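Long-range contacts in decapping and exoribonuclease protein 1 (Kluyveromyces lactis, PDB 4GPS), which removes NAD and methylguanosine caps from the 5' ends of RNAs and degrades RNA as a metal-dependent 5'-3' exoribonuclease: residues Phe178-His183 with Ile210-Asp215; Met202-Asp207 with Asn387-Ser392; Ser397-Val402 with Ser413-Phe418. All blocks are in the same frame, centred on the assembly; numbering follows the deposited sequence.

How the contacts relate
The three contacts follow one another across neighbouring strands: 176-181 pairs with 210-213, 210-213 with 198-204, 198-204 with 399-404, and 399-404 with 409-414. Contact 1 is the parallel pair, contact 3 belongs to the C-terminal hairpin, and contact 2 sets helix 370-393 against strand 198-204, which lies between them. The centres of contact 1 and contact 2 are about 13 Å apart, those of contact 2 and contact 3 about 10 Å, and those of contact 1 and contact 3 about 14 Å. Along the chain, contacts 1 and 2 interlock, their segments alternating, whereas contact 3 comes after both. C-terminal strands thus pair next to strands from much earlier in the RAI1-like nuclease, and 409-414 pairs further with 60-63.

Contact 1: residues Phe178-His183 with Ile210-Asp215; sequences FVSLRH and ILISVD
Phe178-Leu181 and Ile210-Ser213 run as parallel strands, their axes 4.6 Å apart at the closest point and inclined by 22°. Phe178 pairs with Ile210 and Val179 with Leu211. Two backbone bonds, both on Val179, join them: Val179 N donates to Ile210 O at 2.6 Å, and Val179 O receives Ile212 N at 2.9 Å with an almost straight N-H...O angle of 176°. One residue thus bridges two residues of the partner strand, as parallel pairing requires.

On one face, Phe178 and Ile210 lie side by side and point the same way. The ring is reached obliquely, with Phe178 CE2 3.7 Å from Ile210 CD1, while CD2 meets CB and CG2 of the same isoleucine. With CG1 of Ile210 anti to the carbonyl carbon (chi1 -59°) and the chain extended beyond it, CD1 reaches both CE2 and CZ of the ring. Ile212 CD1 also approaches Phe178 CD2, and Met202 and an edge-to-face Phe381 add to this apolar cluster. Over the other face, Leu211 CD1 touches both Val179 O and, at 3.9 Å, Val179 CG1; Leu160 of helix 156-167 packs on both residues. Farther along, Ser180 CB sits 3.6 Å from Ile212 CB. The hydroxyl of Ser180 lies just as near that carbon, yet bonds forward to Leu181 O at 2.8 Å, where strand gives way to helix 182-190.

Strand 176-181 is flanked by 210-213 and 273-285, parallel to both. The buried pair is part of the strand core of the PD-(D/E)XK-like nuclease; the pairing itself is away from the metal site, but just past the strand Arg182 makes a salt bridge to the metal ligand Glu293.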
ATOM      1  N   PHE A 178       5.575  -3.267  14.173  1.00 39.05           N
ATOM      2  CA  PHE A 178       4.374  -2.422  14.001  1.00 38.20           C
ATOM      3  C   PHE A 178       3.424  -3.328  13.232  1.00 36.80           C
ATOM      4  O   PHE A 178       3.839  -3.971  12.250  1.00 36.68           O
ATOM      5  CB  PHE A 178       4.621  -1.162  13.164  1.00 35.86           C
ATOM      6  CG  PHE A 178       5.405  -0.099  13.873  1.00 42.24           C
ATOM      7  CD1 PHE A 178       6.796  -0.208  14.005  1.00 43.08           C
ATOM      8  CD2 PHE A 178       4.770   1.028  14.376  1.00 38.03           C
ATOM      9  CE1 PHE A 178       7.543   0.784  14.619  1.00 39.07           C
ATOM     10  CE2 PHE A 178       5.508   2.026  14.992  1.00 44.72           C
ATOM     11  CZ  PHE A 178       6.904   1.909  15.114  1.00 43.76           C
ATOM     12  N   VAL A 179       2.175  -3.392  13.693  1.00 37.12           N
ATOM     13  CA  VAL A 179       1.114  -4.227  13.109  1.00 37.38           C
ATOM     14  C   VAL A 179       0.102  -3.303  12.429  1.00 39.55           C
ATOM     15  O   VAL A 179      -0.471  -2.443  13.071  1.00 42.72           O
ATOM     16  CB  VAL A 179       0.428  -5.023  14.237  1.00 41.21           C
ATOM     17  CG1 VAL A 179      -0.620  -5.992  13.680  1.00 35.99           C
ATOM     18  CG2 VAL A 179       1.508  -5.769  15.030  1.00 39.90           C
ATOM     19  N   SER A 180      -0.161  -3.485  11.143  1.00 40.63           N
ATOM     20  CA  SER A 180      -1.046  -2.533  10.498  1.00 40.51           C
ATOM     21  C   SER A 180      -1.611  -2.939   9.134  1.00 42.80           C
ATOM     22  O   SER A 180      -1.078  -3.836   8.488  1.00 38.16           O
ATOM     23  CB  SER A 180      -0.242  -1.222  10.356  1.00 39.60           C
ATOM     24  OG  SER A 180      -0.908  -0.254   9.580  1.00 39.72           O
ATOM     25  N   LEU A 181      -2.702  -2.293   8.702  1.00 42.04           N
ATOM     26  CA  LEU A 181      -3.203  -2.537   7.352  1.00 40.06           C
ATOM     27  C   LEU A 181      -2.191  -1.781   6.464  1.00 42.61           C
ATOM     28  O   LEU A 181      -1.631  -0.755   6.886  1.00 41.40           O
ATOM     29  CB  LEU A 181      -4.575  -1.929   7.161  1.00 39.39           C
ATOM     30  CG  LEU A 181      -5.590  -2.482   8.146  1.00 42.11           C
ATOM     31  CD1 LEU A 181      -6.855  -1.607   8.118  1.00 37.03           C
ATOM     32  CD2 LEU A 181      -5.858  -3.961   7.811  1.00 36.12           C
ATOM     33  N   ARG A 182      -1.941  -2.284   5.257  1.00 37.46           N
ATOM     34  CA  ARG A 182      -0.994  -1.648   4.356  1.00 35.60           C
ATOM     35  C   ARG A 182      -1.288  -0.158   4.090  1.00 40.27           C
ATOM     36  O   ARG A 182      -0.376   0.660   4.009  1.00 41.79           O
ATOM     37  CB  ARG A 182      -0.953  -2.394   3.029  1.00 36.84           C
ATOM     38  CG  ARG A 182       0.062  -1.814   2.077  1.00 39.71           C
ATOM     39  CD  ARG A 182       0.241  -2.688   0.869  1.00 35.27           C
ATOM     40  NE  ARG A 182      -1.032  -2.799   0.202  1.00 40.78           N
ATOM     41  CZ  ARG A 182      -1.189  -3.402  -0.959  1.00 44.20           C
ATOM     42  NH1 ARG A 182      -0.140  -3.933  -1.572  1.00 38.21           N
ATOM     43  NH2 ARG A 182      -2.394  -3.492  -1.493  1.00 48.37           N
ATOM     44  N   HIS A 183      -2.564   0.183   3.954  1.00 42.13           N
ATOM     45  CA  HIS A 183      -2.992   1.553   3.699  1.00 41.18           C
ATOM     46  C   HIS A 183      -2.319   2.570   4.632  1.00 39.22           C
ATOM     47  O   HIS A 183      -1.903   3.634   4.188  1.00 39.16           O
ATOM     48  CB  HIS A 183      -4.524   1.663   3.845  1.00 45.03           C
ATOM     49  CG  HIS A 183      -5.104   2.850   3.154  1.00 61.05           C
ATOM     50  ND1 HIS A 183      -5.433   2.843   1.813  1.00 70.41           N
ATOM     51  CD2 HIS A 183      -5.331   4.115   3.588  1.00 67.81           C
ATOM     52  CE1 HIS A 183      -5.833   4.052   1.449  1.00 67.17           C
ATOM     53  NE2 HIS A 183      -5.781   4.844   2.506  1.00 66.15           N
ATOM     54  N   ILE A 210       3.493  -2.557  18.406  1.00 42.64           N
ATOM     55  CA  ILE A 210       2.586  -1.440  18.168  1.00 40.11           C
ATOM     56  C   ILE A 210       1.534  -1.676  17.082  1.00 41.68           C
ATOM     57  O   ILE A 210       1.844  -2.047  15.946  1.00 42.80           O
ATOM     58  CB  ILE A 210       3.405  -0.178  17.807  1.00 42.42           C
ATOM     59  CG1 ILE A 210       4.362   0.160  18.955  1.00 43.07           C
ATOM     60  CG2 ILE A 210       2.476   0.995  17.533  1.00 41.44           C
ATOM     61  CD1 ILE A 210       5.458   1.133  18.611  1.00 41.75           C
ATOM     62  N   LEU A 211       0.279  -1.426  17.437  1.00 41.30           N
ATOM     63  CA  LEU A 211      -0.820  -1.593  16.507  1.00 42.34           C
ATOM     64  C   LEU A 211      -1.221  -0.246  15.953  1.00 41.94           C
ATOM     65  O   LEU A 211      -1.511   0.665  16.711  1.00 43.59           O
ATOM     66  CB  LEU A 211      -2.023  -2.208  17.225  1.00 43.40           C
ATOM     67  CG  LEU A 211      -3.291  -2.361  16.387  1.00 45.62           C
ATOM     68  CD1 LEU A 211      -3.022  -3.262  15.203  1.00 42.21           C
ATOM     69  CD2 LEU A 211      -4.398  -2.957  17.252  1.00 49.52           C
ATOM     70  N   ILE A 212      -1.232  -0.115  14.633  1.00 44.96           N
ATOM     71  CA  ILE A 212      -1.638   1.136  13.986  1.00 44.22           C
ATOM     72  C   ILE A 212      -3.095   1.003  13.546  1.00 47.27           C
ATOM     73  O   ILE A 212      -3.500  -0.065  13.073  1.00 45.87           O
ATOM     74  CB  ILE A 212      -0.794   1.420  12.720  1.00 40.00           C
ATOM     75  CG1 ILE A 212       0.684   1.497  13.086  1.00 40.58           C
ATOM     76  CG2 ILE A 212      -1.255   2.718  12.061  1.00 38.03           C
ATOM     77  CD1 ILE A 212       1.587   1.887  11.943  1.00 41.99           C
ATOM     78  N   SER A 213      -3.873   2.073  13.711  1.00 48.70           N
ATOM     79  CA  SER A 213      -5.283   2.106  13.287  1.00 53.68           C
ATOM     80  C   SER A 213      -5.743   3.565  13.091  1.00 55.53           C
ATOM     81  O   SER A 213      -4.939   4.474  13.206  1.00 57.01           O
ATOM     82  CB  SER A 213      -6.179   1.389  14.304  1.00 53.84           C
ATOM     83  OG  SER A 213      -6.100   1.989  15.587  1.00 55.93           O
ATOM     84  N   VAL A 214      -7.010   3.797  12.777  1.00 59.47           N
ATOM     85  CA  VAL A 214      -7.492   5.163  12.577  1.00 67.90           C
ATOM     86  C   VAL A 214      -8.741   5.493  13.353  1.00 70.58           C
ATOM     87  O   VAL A 214      -9.322   4.621  13.987  1.00 69.83           O
ATOM     88  CB  VAL A 214      -7.875   5.442  11.117  1.00 72.74           C
ATOM     89  CG1 VAL A 214      -6.766   6.179  10.408  1.00 75.65           C
ATOM     90  CG2 VAL A 214      -8.245   4.138  10.427  1.00 66.20           C
ATOM     91  N   ASP A 215      -9.151   6.764  13.229  1.00 76.80           N
ATOM     92  CA  ASP A 215     -10.364   7.350  13.832  1.00 80.46           C
ATOM     93  C   ASP A 215     -10.236   7.697  15.316  1.00 78.82           C
ATOM     94  O   ASP A 215     -11.094   8.386  15.881  1.00 75.43           O
ATOM     95  CB  ASP A 215     -11.573   6.418  13.637  1.00 82.46           C
ATOM     96  CG  ASP A 215     -12.840   7.161  13.223  1.00 85.77           C
ATOM     97  OD1 ASP A 215     -13.117   8.270  13.750  1.00 87.80           O
ATOM     98  OD2 ASP A 215     -13.576   6.609  12.375  1.00 84.02           O
TER

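Contact 2: residues Met202-Asp207 with Asn387-Ser392; sequences MTVQPD and NLLLLS
Val204, at the end of strand 202-204, faces residues 387-392, close to the C-terminal end of helix 370-393; the axes of the two short segments pass 9.2 Å apart at an angle of 56°. CB and both methyls of the valine touch Ser392, and each methyl adds a neighbour of its own, Leu389 for CG1 and Leu388 for CG2. Val204 CB lies 4.0 Å from Ser392 CB. With CG1 anti to the backbone N (chi1 172°), that methyl reaches Ser392 OG at 3.6 Å and, more loosely, Leu389 CD2 at 4.1 Å. CG2, beside the backbone N, rests 3.7 Å from Leu388 O and close to Leu388 CB and Ser392 CB. The valine therefore lies against residues one helical turn apart and contacts the backbone as well as side chains.

Ser392 OG also turns back along the helix to donate a hydrogen bond to Leu389 O at 3.2 Å, tilted 30° from the carbonyl plane. This satisfies the hydroxyl proton while the oxygen lies against the valine methyl. A leucine in place of Ser392, having no hydroxyl, would probably leave Leu389 O without its side-chain donor and press its extra carbons on the valine methyls. Nearer the start of the strand segment, Met202 and Leu388 cross at about a right angle; Leu388 CD1 lies 3.9 Å from Met202 CB.

The two sides meet through van der Waals contact, valine methyls against both carbon and oxygen atoms of the helix. Strand 198-204 runs between strands 210-213 and 399-404, while helix 370-393 lies over them: Leu388, Leu391 and Ser392 also pack on Phe400, and Met202 reaches across to Phe178 and Ile210.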
ATOM      1  N   MET A 202      -2.032   4.892  17.328  1.00 44.05           N
ATOM      2  CA  MET A 202      -1.009   3.880  17.453  1.00 45.41           C
ATOM      3  C   MET A 202      -1.029   3.444  18.883  1.00 47.56           C
ATOM      4  O   MET A 202      -0.845   4.258  19.797  1.00 45.34           O
ATOM      5  CB  MET A 202       0.351   4.446  17.039  1.00 48.35           C
ATOM      6  CG  MET A 202       0.373   4.762  15.554  1.00 48.73           C
ATOM      7  SD  MET A 202       1.937   5.217  14.784  1.00 50.06           S
ATOM      8  CE  MET A 202       2.929   4.072  15.459  1.00 50.21           C
ATOM      9  N   THR A 203      -1.300   2.153  19.063  1.00 44.94           N
ATOM     10  CA  THR A 203      -1.408   1.561  20.377  1.00 44.23           C
ATOM     11  C   THR A 203      -0.206   0.713  20.766  1.00 44.87           C
ATOM     12  O   THR A 203       0.135  -0.238  20.067  1.00 47.44           O
ATOM     13  CB  THR A 203      -2.689   0.660  20.483  1.00 44.69           C
ATOM     14  OG1 THR A 203      -3.866   1.455  20.260  1.00 48.09           O
ATOM     15  CG2 THR A 203      -2.767   0.008  21.869  1.00 39.49           C
ATOM     16  N   VAL A 204       0.434   1.053  21.884  1.00 43.38           N
ATOM     17  CA  VAL A 204       1.556   0.259  22.369  1.00 44.66           C
ATOM     18  C   VAL A 204       0.921  -0.847  23.191  1.00 47.95           C
ATOM     19  O   VAL A 204       0.439  -0.602  24.307  1.00 47.64           O
ATOM     20  CB  VAL A 204       2.498   1.060  23.294  1.00 43.71           C
ATOM     21  CG1 VAL A 204       3.535   0.125  23.914  1.00 37.63           C
ATOM     22  CG2 VAL A 204       3.188   2.165  22.512  1.00 39.00           C
ATOM     23  N   GLN A 205       0.915  -2.060  22.643  1.00 46.74           N
ATOM     24  CA  GLN A 205       0.306  -3.187  23.345  1.00 48.79           C
ATOM     25  C   GLN A 205       1.167  -3.631  24.534  1.00 53.01           C
ATOM     26  O   GLN A 205       2.336  -3.274  24.647  1.00 51.72           O
ATOM     27  CB  GLN A 205       0.098  -4.365  22.380  1.00 42.18           C
ATOM     28  CG  GLN A 205      -0.489  -3.954  21.035  1.00 47.27           C
ATOM     29  CD  GLN A 205      -0.652  -5.123  20.071  1.00 49.91           C
ATOM     30  OE1 GLN A 205       0.194  -6.039  20.025  1.00 47.46           O
ATOM     31  NE2 GLN A 205      -1.741  -5.096  19.283  1.00 50.58           N
ATOM     32  N   PRO A 206       0.587  -4.420  25.444  1.00 56.82           N
ATOM     33  CA  PRO A 206       1.381  -4.872  26.593  1.00 53.13           C
ATOM     34  C   PRO A 206       2.601  -5.694  26.212  1.00 54.10           C
ATOM     35  O   PRO A 206       3.560  -5.756  26.988  1.00 53.96           O
ATOM     36  CB  PRO A 206       0.375  -5.640  27.452  1.00 54.00           C
ATOM     37  CG  PRO A 206      -0.792  -5.910  26.528  1.00 57.56           C
ATOM     38  CD  PRO A 206      -0.847  -4.695  25.634  1.00 55.17           C
ATOM     39  N   ASP A 207       2.590  -6.314  25.029  1.00 50.42           N
ATOM     40  CA  ASP A 207       3.763  -7.074  24.609  1.00 47.18           C
ATOM     41  C   ASP A 207       4.818  -6.155  23.949  1.00 51.71           C
ATOM     42  O   ASP A 207       5.873  -6.592  23.481  1.00 52.36           O
ATOM     43  CB  ASP A 207       3.372  -8.244  23.690  1.00 48.87           C
ATOM     44  CG  ASP A 207       2.756  -7.813  22.348  1.00 54.97           C
ATOM     45  OD1 ASP A 207       2.573  -6.601  22.034  1.00 51.91           O
ATOM     46  OD2 ASP A 207       2.448  -8.756  21.594  1.00 58.08           O
ATOM     47  N   ASN A 387       9.853   7.009  20.436  1.00 49.98           N
ATOM     48  CA  ASN A 387       8.975   7.887  21.160  1.00 49.02           C
ATOM     49  C   ASN A 387       7.677   7.262  21.678  1.00 49.93           C
ATOM     50  O   ASN A 387       7.223   7.601  22.788  1.00 46.89           O
ATOM     51  CB  ASN A 387       8.717   9.141  20.319  1.00 52.21           C
ATOM     52  CG  ASN A 387       9.905  10.095  20.340  1.00 52.33           C
ATOM     53  OD1 ASN A 387      10.251  10.636  21.384  1.00 54.84           O
ATOM     54  ND2 ASN A 387      10.533  10.295  19.196  1.00 54.19           N
ATOM     55  N   LEU A 388       7.065   6.349  20.930  1.00 46.99           N
ATOM     56  CA  LEU A 388       5.847   5.766  21.488  1.00 49.82           C
ATOM     57  C   LEU A 388       6.237   4.889  22.669  1.00 51.75           C
ATOM     58  O   LEU A 388       5.493   4.812  23.648  1.00 53.75           O
ATOM     59  CB  LEU A 388       5.054   4.959  20.453  1.00 45.38           C
ATOM     60  CG  LEU A 388       4.393   5.872  19.425  1.00 47.81           C
ATOM     61  CD1 LEU A 388       3.984   5.101  18.221  1.00 49.62           C
ATOM     62  CD2 LEU A 388       3.210   6.538  20.051  1.00 46.75           C
ATOM     63  N   LEU A 389       7.404   4.244  22.604  1.00 50.41           N
ATOM     64  CA  LEU A 389       7.808   3.396  23.721  1.00 53.91           C
ATOM     65  C   LEU A 389       8.168   4.255  24.929  1.00 57.83           C
ATOM     66  O   LEU A 389       7.781   3.942  26.051  1.00 58.20           O
ATOM     67  CB  LEU A 389       8.992   2.510  23.347  1.00 50.69           C
ATOM     68  CG  LEU A 389       8.668   1.435  22.317  1.00 51.82           C
ATOM     69  CD1 LEU A 389       9.890   0.576  22.131  1.00 43.44           C
ATOM     70  CD2 LEU A 389       7.468   0.608  22.773  1.00 47.28           C
ATOM     71  N   LEU A 390       8.901   5.339  24.694  1.00 56.07           N
ATOM     72  CA  LEU A 390       9.280   6.222  25.771  1.00 56.46           C
ATOM     73  C   LEU A 390       8.031   6.775  26.479  1.00 58.29           C
ATOM     74  O   LEU A 390       7.916   6.692  27.703  1.00 54.41           O
ATOM     75  CB  LEU A 390      10.128   7.371  25.230  1.00 57.83           C
ATOM     76  CG  LEU A 390      10.562   8.363  26.309  1.00 61.08           C
ATOM     77  CD1 LEU A 390      11.313   7.582  27.369  1.00 59.49           C
ATOM     78  CD2 LEU A 390      11.439   9.474  25.730  1.00 58.59           C
ATOM     79  N   LEU A 391       7.091   7.321  25.707  1.00 58.99           N
ATOM     80  CA  LEU A 391       5.870   7.889  26.281  1.00 59.22           C
ATOM     81  C   LEU A 391       4.987   6.884  27.003  1.00 62.65           C
ATOM     82  O   LEU A 391       4.365   7.232  27.987  1.00 62.74           O
ATOM     83  CB  LEU A 391       5.024   8.574  25.205  1.00 56.23           C
ATOM     84  CG  LEU A 391       5.511   9.899  24.627  1.00 54.39           C
ATOM     85  CD1 LEU A 391       4.550  10.380  23.571  1.00 54.90           C
ATOM     86  CD2 LEU A 391       5.644  10.918  25.739  1.00 57.70           C
ATOM     87  N   SER A 392       4.952   5.642  26.532  1.00 66.94           N
ATOM     88  CA  SER A 392       4.087   4.629  27.133  1.00 74.44           C
ATOM     89  C   SER A 392       4.517   4.100  28.498  1.00 76.42           C
ATOM     90  O   SER A 392       3.680   3.587  29.245  1.00 76.90           O
ATOM     91  CB  SER A 392       3.860   3.445  26.160  1.00 76.00           C
ATOM     92  OG  SER A 392       4.955   2.533  26.134  1.00 79.09           O
TER

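Contact 3: residues Ser397-Val402 with Ser413-Phe418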
ATOM      1  N   SER A 397      -1.705   5.492  29.455  1.00 91.19           N
ATOM      2  CA  SER A 397      -2.322   5.341  28.154  1.00 84.64           C
ATOM      3  C   SER A 397      -1.490   4.448  27.243  1.00 74.86           C
ATOM      4  O   SER A 397      -0.279   4.627  27.104  1.00 67.90           O
ATOM      5  CB  SER A 397      -2.536   6.723  27.496  1.00 88.73           C
ATOM      6  OG  SER A 397      -3.693   7.389  27.997  1.00 86.16           O
ATOM      7  N   THR A 398      -2.161   3.471  26.647  1.00 66.04           N
ATOM      8  CA  THR A 398      -1.514   2.572  25.720  1.00 59.42           C
ATOM      9  C   THR A 398      -1.823   3.080  24.300  1.00 58.11           C
ATOM     10  O   THR A 398      -1.168   2.691  23.330  1.00 56.69           O
ATOM     11  CB  THR A 398      -2.031   1.104  25.907  1.00 60.56           C
ATOM     12  OG1 THR A 398      -3.465   1.044  25.765  1.00 59.01           O
ATOM     13  CG2 THR A 398      -1.650   0.594  27.264  1.00 59.72           C
ATOM     14  N   THR A 399      -2.823   3.956  24.171  1.00 52.32           N
ATOM     15  CA  THR A 399      -3.181   4.467  22.853  1.00 53.36           C
ATOM     16  C   THR A 399      -2.851   5.966  22.685  1.00 52.98           C
ATOM     17  O   THR A 399      -3.136   6.781  23.565  1.00 55.42           O
ATOM     18  CB  THR A 399      -4.682   4.179  22.542  1.00 53.69           C
ATOM     19  OG1 THR A 399      -4.962   2.782  22.756  1.00 54.22           O
ATOM     20  CG2 THR A 399      -4.992   4.510  21.097  1.00 48.06           C
ATOM     21  N   PHE A 400      -2.255   6.302  21.538  1.00 50.47           N
ATOM     22  CA  PHE A 400      -1.807   7.651  21.217  1.00 48.25           C
ATOM     23  C   PHE A 400      -2.297   8.194  19.872  1.00 51.76           C
ATOM     24  O   PHE A 400      -2.391   7.453  18.895  1.00 55.02           O
ATOM     25  CB  PHE A 400      -0.261   7.688  21.200  1.00 48.45           C
ATOM     26  CG  PHE A 400       0.378   7.322  22.512  1.00 49.68           C
ATOM     27  CD1 PHE A 400       0.516   5.987  22.891  1.00 46.62           C
ATOM     28  CD2 PHE A 400       0.780   8.312  23.400  1.00 47.77           C
ATOM     29  CE1 PHE A 400       1.038   5.645  24.136  1.00 48.20           C
ATOM     30  CE2 PHE A 400       1.306   7.968  24.657  1.00 52.73           C
ATOM     31  CZ  PHE A 400       1.434   6.635  25.021  1.00 46.81           C
ATOM     32  N   LYS A 401      -2.601   9.488  19.816  1.00 51.20           N
ATOM     33  CA  LYS A 401      -3.008  10.096  18.558  1.00 51.15           C
ATOM     34  C   LYS A 401      -1.698  10.511  17.904  1.00 50.52           C
ATOM     35  O   LYS A 401      -0.910  11.246  18.501  1.00 48.72           O
ATOM     36  CB  LYS A 401      -3.867  11.341  18.770  1.00 58.78           C
ATOM     37  CG  LYS A 401      -5.264  11.083  19.309  1.00 73.21           C
ATOM     38  CD  LYS A 401      -6.151  12.300  19.061  1.00 83.93           C
ATOM     39  CE  LYS A 401      -7.590  12.055  19.508  1.00 89.48           C
ATOM     40  NZ  LYS A 401      -8.481  13.159  19.019  1.00 90.32           N
ATOM     41  N   VAL A 402      -1.458  10.044  16.682  1.00 47.22           N
ATOM     42  CA  VAL A 402      -0.227  10.378  16.003  1.00 48.21           C
ATOM     43  C   VAL A 402      -0.534  11.279  14.836  1.00 53.35           C
ATOM     44  O   VAL A 402      -1.388  10.952  13.979  1.00 53.28           O
ATOM     45  CB  VAL A 402       0.514   9.108  15.513  1.00 48.21           C
ATOM     46  CG1 VAL A 402       1.702   9.505  14.691  1.00 44.21           C
ATOM     47  CG2 VAL A 402       0.974   8.275  16.701  1.00 45.34           C
ATOM     48  N   SER A 413       0.128  12.588  21.421  1.00 53.81           N
ATOM     49  CA  SER A 413      -0.526  12.900  22.683  1.00 55.03           C
ATOM     50  C   SER A 413      -1.378  11.693  23.032  1.00 54.78           C
ATOM     51  O   SER A 413      -1.909  11.014  22.150  1.00 49.84           O
ATOM     52  CB  SER A 413      -1.388  14.145  22.539  1.00 51.96           C
ATOM     53  OG  SER A 413      -2.135  14.048  21.355  1.00 54.54           O
ATOM     54  N   PRO A 414      -1.524  11.412  24.327  1.00 56.58           N
ATOM     55  CA  PRO A 414      -2.313  10.257  24.761  1.00 58.37           C
ATOM     56  C   PRO A 414      -3.797  10.378  24.465  1.00 57.98           C
ATOM     57  O   PRO A 414      -4.359  11.461  24.549  1.00 61.99           O
ATOM     58  CB  PRO A 414      -2.014  10.185  26.260  1.00 56.48           C
ATOM     59  CG  PRO A 414      -1.869  11.620  26.632  1.00 53.06           C
ATOM     60  CD  PRO A 414      -1.089  12.230  25.475  1.00 55.07           C
ATOM     61  N   ALA A 415      -4.410   9.264  24.081  1.00 56.67           N
ATOM     62  CA  ALA A 415      -5.843   9.220  23.808  1.00 54.38           C
ATOM     63  C   ALA A 415      -6.469   8.551  25.034  1.00 50.14           C
ATOM     64  O   ALA A 415      -5.801   7.785  25.725  1.00 49.14           O
ATOM     65  CB  ALA A 415      -6.109   8.411  22.573  1.00 54.91           C
ATOM     66  N   SER A 416      -7.736   8.824  25.306  1.00 47.74           N
ATOM     67  CA  SER A 416      -8.386   8.249  26.487  1.00 52.71           C
ATOM     68  C   SER A 416      -8.258   6.742  26.665  1.00 53.11           C
ATOM     69  O   SER A 416      -8.371   5.989  25.699  1.00 55.31           O
ATOM     70  CB  SER A 416      -9.874   8.595  26.494  1.00 54.00           C
ATOM     71  OG  SER A 416     -10.485   8.075  27.668  1.00 58.32           O
ATOM     72  N   GLN A 417      -8.050   6.302  27.903  1.00 54.01           N
ATOM     73  CA  GLN A 417      -7.957   4.874  28.198  1.00 58.03           C
ATOM     74  C   GLN A 417      -9.373   4.274  28.332  1.00 58.53           C
ATOM     75  O   GLN A 417      -9.528   3.092  28.632  1.00 55.86           O
ATOM     76  CB  GLN A 417      -7.199   4.653  29.492  1.00 65.37           C
ATOM     77  CG  GLN A 417      -7.993   5.060  30.716  1.00 79.14           C
ATOM     78  CD  GLN A 417      -7.099   5.564  31.833  1.00 89.88           C
ATOM     79  OE1 GLN A 417      -6.076   4.941  32.150  1.00 95.15           O
ATOM     80  NE2 GLN A 417      -7.477   6.697  32.440  1.00 89.94           N
ATOM     81  N   PHE A 418     -10.403   5.092  28.104  1.00 57.16           N
ATOM     82  CA  PHE A 418     -11.787   4.627  28.196  1.00 56.11           C
ATOM     83  C   PHE A 418     -12.430   4.574  26.821  1.00 52.44           C
ATOM     84  O   PHE A 418     -13.612   4.259  26.678  1.00 51.43           O
ATOM     85  CB  PHE A 418     -12.595   5.554  29.114  1.00 59.82           C
ATOM     86  CG  PHE A 418     -12.108   5.558  30.534  1.00 64.01           C
ATOM     87  CD1 PHE A 418     -11.626   6.734  31.118  1.00 64.26           C
ATOM     88  CD2 PHE A 418     -12.062   4.367  31.262  1.00 66.80           C
ATOM     89  CE1 PHE A 418     -11.100   6.728  32.398  1.00 63.52           C
ATOM     90  CE2 PHE A 418     -11.536   4.340  32.555  1.00 72.34           C
ATOM     91  CZ  PHE A 418     -11.048   5.533  33.123  1.00 70.51           C
TER
HETATM   92  O   HOH W   1      -5.130   4.724  25.951  1.00 64.02           O
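Ser397 starts the contact, donating from OG to Ala415 O at 3.1 Å, tilted 31° from the carbonyl plane. With OG anti to its own carbonyl carbon (chi1 -80°), the side chain also lies along the proline, Ser397 CB being 3.7 Å from Pro414 CB. A water molecule accepts from Thr399 N and lies within hydrogen-bonding distance of Ala415 O, to which it can donate. Thr399 O takes Ala415 N at 2.8 Å, while the hydroxyl of Thr399 bonds Thr203 in the neighbouring strand.

Phe400 and Pro414 form a non-hydrogen-bonded antiparallel pair whose side chains diverge. Even so, the ring approaches the proline obliquely, Phe400 CD2 standing 3.9 Å from Pro414 CA. Lys401 and Ser413 form the next, hydrogen-bonded pair: Lys401 N gives a good bond to Ser413 O at 2.9 Å, and the return bond from Ser413 N to Lys401 O is weak. Lys401 CB lies near Ser413 OG before its extended chain leads away.

The alternation is that of antiparallel pairing, and since strands 399-404 and 409-414 follow each other directly they form a beta hairpin, with the Ser397 hydroxyl bond lying beyond the last strand pair, at the end away from the turn.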